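PDB 6PNR: alpha-glucosidase from [Eubacterium] rectale, which probably hydrolyses alpha-glycosides of sulfoquinovose, the sulfonated sugar of sulfolipids, as a sulfoquinovosidase of glycoside hydrolase family 31. Local coordinates for residues L256-A268 / Y534-V548. Numbering follows the deposited sequence.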
loop_
_atom_site.group_PDB
_atom_site.type_symbol
_atom_site.label_atom_id
_atom_site.label_comp_id
_atom_site.label_asym_id
_atom_site.label_seq_id
_atom_site.Cartn_x
_atom_site.Cartn_y
_atom_site.Cartn_z
ATOM N N LEU A 256 -2.719 3.840 -45.782
ATOM C CA LEU A 256 -2.709 4.974 -44.860
ATOM C C LEU A 256 -1.530 5.906 -45.135
ATOM O O LEU A 256 -1.634 7.126 -44.944
ATOM C CB LEU A 256 -2.684 4.463 -43.417
ATOM C CG LEU A 256 -4.059 3.997 -42.915
ATOM C CD1 LEU A 256 -3.949 3.261 -41.598
ATOM C CD2 LEU A 256 -4.981 5.173 -42.796
ATOM N N LEU A 257 -0.405 5.349 -45.576
ATOM C CA LEU A 257 0.706 6.176 -46.036
ATOM C C LEU A 257 0.269 7.089 -47.173
ATOM O O LEU A 257 0.467 8.310 -47.124
ATOM C CB LEU A 257 1.853 5.277 -46.490
ATOM C CG LEU A 257 3.030 5.988 -47.156
ATOM C CD1 LEU A 257 3.577 7.062 -46.216
ATOM C CD2 LEU A 257 4.095 4.944 -47.490
ATOM N N ASP A 258 -0.345 6.506 -48.208
ATOM C CA ASP A 258 -0.863 7.295 -49.322
ATOM C C ASP A 258 -1.833 8.371 -48.846
ATOM O O ASP A 258 -1.753 9.526 -49.285
ATOM C CB ASP A 258 -1.532 6.369 -50.340
ATOM C CG ASP A 258 -0.549 5.395 -50.976
ATOM O OD1 ASP A 258 0.648 5.740 -51.075
ATOM O OD2 ASP A 258 -0.967 4.287 -51.380
ATOM N N LYS A 259 -2.757 8.014 -47.944
ATOM C CA LYS A 259 -3.702 8.992 -47.408
ATOM C C LYS A 259 -2.972 10.123 -46.700
ATOM O O LYS A 259 -3.280 11.307 -46.892
ATOM C CB LYS A 259 -4.680 8.301 -46.437
ATOM C CG LYS A 259 -5.780 9.209 -45.907
ATOM C CD LYS A 259 -6.666 8.460 -44.909
ATOM C CE LYS A 259 -8.017 9.149 -44.753
ATOM N NZ LYS A 259 -8.976 8.376 -43.901
ATOM N N THR A 260 -1.989 9.775 -45.876
ATOM C CA THR A 260 -1.226 10.795 -45.162
ATOM C C THR A 260 -0.529 11.742 -46.134
ATOM O O THR A 260 -0.644 12.972 -46.023
ATOM C CB THR A 260 -0.220 10.112 -44.239
ATOM O OG1 THR A 260 -0.942 9.268 -43.329
ATOM C CG2 THR A 260 0.586 11.152 -43.460
ATOM N N LEU A 261 0.164 11.179 -47.120
ATOM C CA LEU A 261 0.819 11.996 -48.138
ATOM C C LEU A 261 -0.195 12.806 -48.941
ATOM O O LEU A 261 0.063 13.967 -49.289
ATOM C CB LEU A 261 1.652 11.108 -49.063
ATOM C CG LEU A 261 2.851 10.406 -48.415
ATOM C CD1 LEU A 261 3.349 9.266 -49.304
ATOM C CD2 LEU A 261 3.975 11.395 -48.124
ATOM N N ASP A 262 -1.351 12.215 -49.255
ATOM C CA ASP A 262 -2.363 12.952 -50.011
ATOM C C ASP A 262 -2.838 14.180 -49.251
ATOM O O ASP A 262 -3.224 15.180 -49.867
ATOM C CB ASP A 262 -3.555 12.052 -50.344
ATOM C CG ASP A 262 -4.680 12.810 -51.041
ATOM O OD1 ASP A 262 -4.489 13.233 -52.206
ATOM O OD2 ASP A 262 -5.746 12.998 -50.414
ATOM N N ARG A 263 -2.803 14.131 -47.919
ATOM C CA ARG A 263 -3.189 15.249 -47.074
ATOM C C ARG A 263 -2.029 16.206 -46.810
ATOM O O ARG A 263 -2.132 17.050 -45.916
ATOM C CB ARG A 263 -3.770 14.731 -45.747
ATOM C CG ARG A 263 -5.304 14.631 -45.726
ATOM C CD ARG A 263 -5.861 13.820 -46.884
ATOM N NE ARG A 263 -7.222 13.359 -46.591
ATOM C CZ ARG A 263 -7.828 12.368 -47.231
ATOM N NH1 ARG A 263 -7.199 11.723 -48.215
ATOM N NH2 ARG A 263 -9.053 12.018 -46.884
ATOM N N ASN A 264 -0.928 16.076 -47.549
ATOM C CA ASN A 264 0.203 17.012 -47.482
ATOM C C ASN A 264 0.911 16.988 -46.130
ATOM O O ASN A 264 1.515 17.984 -45.714
ATOM C CB ASN A 264 -0.237 18.440 -47.820
ATOM C CG ASN A 264 -0.906 18.528 -49.168
ATOM O OD1 ASN A 264 -0.483 17.870 -50.130
ATOM N ND2 ASN A 264 -1.979 19.312 -49.244
ATOM N N ILE A 265 0.843 15.867 -45.426
ATOM C CA ILE A 265 1.670 15.649 -44.246
ATOM C C ILE A 265 2.992 15.060 -44.713
ATOM O O ILE A 265 3.012 14.034 -45.402
ATOM C CB ILE A 265 0.972 14.721 -43.240
ATOM C CG1 ILE A 265 -0.361 15.323 -42.775
ATOM C CG2 ILE A 265 1.893 14.437 -42.061
ATOM C CD1 ILE A 265 -1.291 14.290 -42.146
ATOM N N LYS A 266 4.098 15.711 -44.352
ATOM C CA LYS A 266 5.416 15.194 -44.698
ATOM C C LYS A 266 5.731 13.947 -43.888
ATOM O O LYS A 266 5.590 13.940 -42.659
ATOM C CB LYS A 266 6.485 16.260 -44.454
ATOM C CG LYS A 266 6.452 17.399 -45.455
ATOM C CD LYS A 266 7.167 18.618 -44.885
ATOM C CE LYS A 266 7.482 19.625 -45.977
ATOM N NZ LYS A 266 8.364 20.718 -45.477
ATOM N N VAL A 267 6.187 12.897 -44.566
ATOM C CA VAL A 267 6.426 11.606 -43.924
ATOM C C VAL A 267 7.901 11.264 -44.066
ATOM O O VAL A 267 8.422 11.214 -45.184
ATOM C CB VAL A 267 5.541 10.502 -44.522
ATOM C CG1 VAL A 267 5.858 9.147 -43.904
ATOM C CG2 VAL A 267 4.058 10.856 -44.321
ATOM N N ALA A 268 8.574 11.047 -42.929
ATOM C CA ALA A 268 9.938 10.533 -42.923
ATOM C C ALA A 268 9.957 9.015 -43.039
ATOM O O ALA A 268 10.845 8.451 -43.690
ATOM C CB ALA A 268 10.665 10.965 -41.641
ATOM N N TYR A 534 -5.219 9.955 -35.913
ATOM C CA TYR A 534 -5.132 11.191 -36.680
ATOM C C TYR A 534 -5.814 11.077 -38.037
ATOM O O TYR A 534 -6.384 12.061 -38.528
ATOM C CB TYR A 534 -3.664 11.608 -36.873
ATOM C CG TYR A 534 -2.880 10.810 -37.915
ATOM C CD1 TYR A 534 -2.913 11.156 -39.260
ATOM C CD2 TYR A 534 -2.088 9.725 -37.538
ATOM C CE1 TYR A 534 -2.202 10.428 -40.217
ATOM C CE2 TYR A 534 -1.371 8.996 -38.476
ATOM C CZ TYR A 534 -1.426 9.365 -39.820
ATOM O OH TYR A 534 -0.734 8.657 -40.761
ATOM N N TYR A 535 -5.758 9.901 -38.660
ATOM C CA TYR A 535 -6.345 9.713 -39.982
ATOM C C TYR A 535 -7.860 9.538 -39.942
ATOM O O TYR A 535 -8.465 9.310 -40.994
ATOM C CB TYR A 535 -5.693 8.520 -40.682
ATOM C CG TYR A 535 -5.581 7.243 -39.864
ATOM C CD1 TYR A 535 -6.679 6.412 -39.677
ATOM C CD2 TYR A 535 -4.364 6.846 -39.327
ATOM C CE1 TYR A 535 -6.579 5.237 -38.940
ATOM C CE2 TYR A 535 -4.252 5.678 -38.585
ATOM C CZ TYR A 535 -5.347 4.869 -38.410
ATOM O OH TYR A 535 -5.223 3.706 -37.682
ATOM N N ASP A 536 -8.477 9.641 -38.763
ATOM C CA ASP A 536 -9.928 9.601 -38.636
ATOM C C ASP A 536 -10.585 10.922 -39.004
ATOM O O ASP A 536 -11.795 10.943 -39.235
ATOM C CB ASP A 536 -10.352 9.279 -37.198
ATOM C CG ASP A 536 -10.094 7.829 -36.792
ATOM O OD1 ASP A 536 -9.812 6.973 -37.659
ATOM O OD2 ASP A 536 -10.172 7.560 -35.571
ATOM N N ASP A 537 -9.838 12.025 -39.029
ATOM C CA ASP A 537 -10.438 13.353 -38.970
ATOM C C ASP A 537 -9.707 14.281 -39.926
ATOM O O ASP A 537 -8.499 14.478 -39.772
ATOM C CB ASP A 537 -10.362 13.902 -37.543
ATOM C CG ASP A 537 -11.069 15.239 -37.389
ATOM O OD1 ASP A 537 -12.318 15.261 -37.489
ATOM O OD2 ASP A 537 -10.385 16.255 -37.135
ATOM N N GLU A 538 -10.430 14.877 -40.889
ATOM C CA GLU A 538 -9.752 15.712 -41.884
ATOM C C GLU A 538 -9.128 16.948 -41.242
ATOM O O GLU A 538 -8.008 17.329 -41.591
ATOM C CB GLU A 538 -10.719 16.123 -43.000
ATOM C CG GLU A 538 -11.189 14.972 -43.881
ATOM C CD GLU A 538 -10.046 14.250 -44.576
ATOM O OE1 GLU A 538 -9.101 14.929 -45.030
ATOM O OE2 GLU A 538 -10.092 13.002 -44.682
ATOM N N ASP A 539 -9.838 17.587 -40.301
ATOM C CA ASP A 539 -9.295 18.769 -39.636
ATOM C C ASP A 539 -7.996 18.435 -38.910
ATOM O O ASP A 539 -7.046 19.233 -38.919
ATOM C CB ASP A 539 -10.326 19.354 -38.664
ATOM C CG ASP A 539 -9.808 20.581 -37.915
ATOM O OD1 ASP A 539 -9.572 21.620 -38.566
ATOM O OD2 ASP A 539 -9.637 20.510 -36.674
ATOM N N THR A 540 -7.928 17.250 -38.304
ATOM C CA THR A 540 -6.707 16.826 -37.624
ATOM C C THR A 540 -5.561 16.635 -38.606
ATOM O O THR A 540 -4.421 17.022 -38.321
ATOM C CB THR A 540 -6.958 15.534 -36.838
ATOM O OG1 THR A 540 -8.012 15.746 -35.890
ATOM C CG2 THR A 540 -5.706 15.121 -36.068
ATOM N N MET A 541 -5.837 16.047 -39.774
ATOM C CA MET A 541 -4.767 15.853 -40.745
ATOM C C MET A 541 -4.260 17.189 -41.285
ATOM O O MET A 541 -3.056 17.355 -41.521
ATOM C CB MET A 541 -5.238 14.938 -41.874
ATOM C CG MET A 541 -5.340 13.504 -41.417
ATOM S SD MET A 541 -5.706 12.328 -42.712
ATOM C CE MET A 541 -7.471 12.538 -42.813
ATOM N N GLU A 542 -5.156 18.159 -41.462
ATOM C CA GLU A 542 -4.719 19.484 -41.889
ATOM C C GLU A 542 -3.874 20.154 -40.813
ATOM O O GLU A 542 -2.846 20.776 -41.119
ATOM C CB GLU A 542 -5.935 20.343 -42.240
ATOM C CG GLU A 542 -6.739 19.801 -43.420
ATOM C CD GLU A 542 -8.159 20.368 -43.478
ATOM O OE1 GLU A 542 -8.399 21.430 -42.854
ATOM O OE2 GLU A 542 -9.033 19.745 -44.136
ATOM N N ARG A 543 -4.288 20.028 -39.548
ATOM C CA ARG A 543 -3.509 20.573 -38.439
ATOM C C ARG A 543 -2.158 19.879 -38.311
ATOM O O ARG A 543 -1.137 20.531 -38.077
ATOM C CB ARG A 543 -4.295 20.435 -37.133
ATOM C CG ARG A 543 -5.440 21.422 -36.974
ATOM C CD ARG A 543 -6.280 21.031 -35.762
ATOM N NE ARG A 543 -7.343 21.987 -35.481
ATOM C CZ ARG A 543 -7.165 23.089 -34.762
ATOM N NH1 ARG A 543 -5.964 23.366 -34.263
ATOM N NH2 ARG A 543 -8.183 23.908 -34.539
ATOM N N LEU A 544 -2.143 18.548 -38.412
ATOM C CA LEU A 544 -0.900 17.806 -38.266
ATOM C C LEU A 544 0.091 18.179 -39.370
ATOM O O LEU A 544 1.302 18.268 -39.128
ATOM C CB LEU A 544 -1.203 16.304 -38.269
ATOM C CG LEU A 544 -0.035 15.345 -38.051
ATOM C CD1 LEU A 544 0.642 15.665 -36.730
ATOM C CD2 LEU A 544 -0.561 13.918 -38.057
ATOM N N ALA A 545 -0.407 18.410 -40.588
ATOM C CA ALA A 545 0.461 18.880 -41.668
ATOM C C ALA A 545 1.230 20.129 -41.255
ATOM O O ALA A 545 2.438 20.238 -41.496
ATOM C CB ALA A 545 -0.370 19.161 -42.922
ATOM N N ARG A 546 0.542 21.084 -40.625
ATOM C CA ARG A 546 1.212 22.281 -40.131
ATOM C C ARG A 546 2.243 21.945 -39.054
ATOM O O ARG A 546 3.389 22.414 -39.110
ATOM C CB ARG A 546 0.178 23.271 -39.608
ATOM C CG ARG A 546 0.745 24.363 -38.701
ATOM C CD ARG A 546 -0.351 25.346 -38.326
ATOM N NE ARG A 546 0.102 26.386 -37.419
ATOM C CZ ARG A 546 0.273 26.226 -36.114
ATOM N NH1 ARG A 546 0.041 25.043 -35.536
ATOM N NH2 ARG A 546 0.678 27.256 -35.384
ATOM N N LEU A 547 1.857 21.125 -38.065
ATOM C CA LEU A 547 2.775 20.806 -36.974
ATOM C C LEU A 547 4.021 20.099 -37.492
ATOM O O LEU A 547 5.142 20.398 -37.063
ATOM C CB LEU A 547 2.070 19.946 -35.916
ATOM C CG LEU A 547 0.784 20.529 -35.294
ATOM C CD1 LEU A 547 0.125 19.551 -34.326
ATOM C CD2 LEU A 547 1.019 21.874 -34.611
ATOM N N VAL A 548 3.846 19.159 -38.415
ATOM C CA VAL A 548 4.991 18.435 -38.945
ATOM C C VAL A 548 5.853 19.362 -39.797
ATOM O O VAL A 548 7.086 19.285 -39.766
ATOM C CB VAL A 548 4.502 17.203 -39.726
ATOM C CG1 VAL A 548 5.624 16.588 -40.535
ATOM C CG2 VAL A 548 3.891 16.169 -38.749
HETATM O O HOH W 1 3.778 18.440 -43.249
#
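Ile265 and Ala545 bring the two backbones to a CA-CA distance of 4.3 Å, where the turn after helix 250-262 meets helix 538-568. Both segments belong to the TIM-barrel domain of family 31; helix 250-262 is the crossover of a beta-alpha-beta unit between parallel strands 242-245 and 267-271, and helix 538-568 packs beside its end. Ile265 puts CG1 against Ala545 CB (3.8 Å) and CD1 against Met541 CB, while CG2 faces Val548 CG2. Charge closes the outer side: Arg263 presents its guanidinium edge side-on to Glu538, NE to OE1 at 2.9 Å and NH2 to OE2 at 2.6 Å, the planes 36° apart. A leucine in place of Arg263 would probably leave the Glu538 carboxylate without either N-H donor of the pair. Lys259 NZ donates to Tyr535 O in the carbonyl plane. Leu256 lays CD2 over one face of the Tyr535 ring, 3.8 Å from its centroid and 18° off the normal, a CH-pi contact; Tyr535 OH bonds to Glu524. Tyr534 OH donates to Thr260 OG1 at 2.6 Å; Thr260 OG1, held beside its own backbone N (chi1 -59°), in turn donates a hydrogen bond to Leu256 O at 2.8 Å.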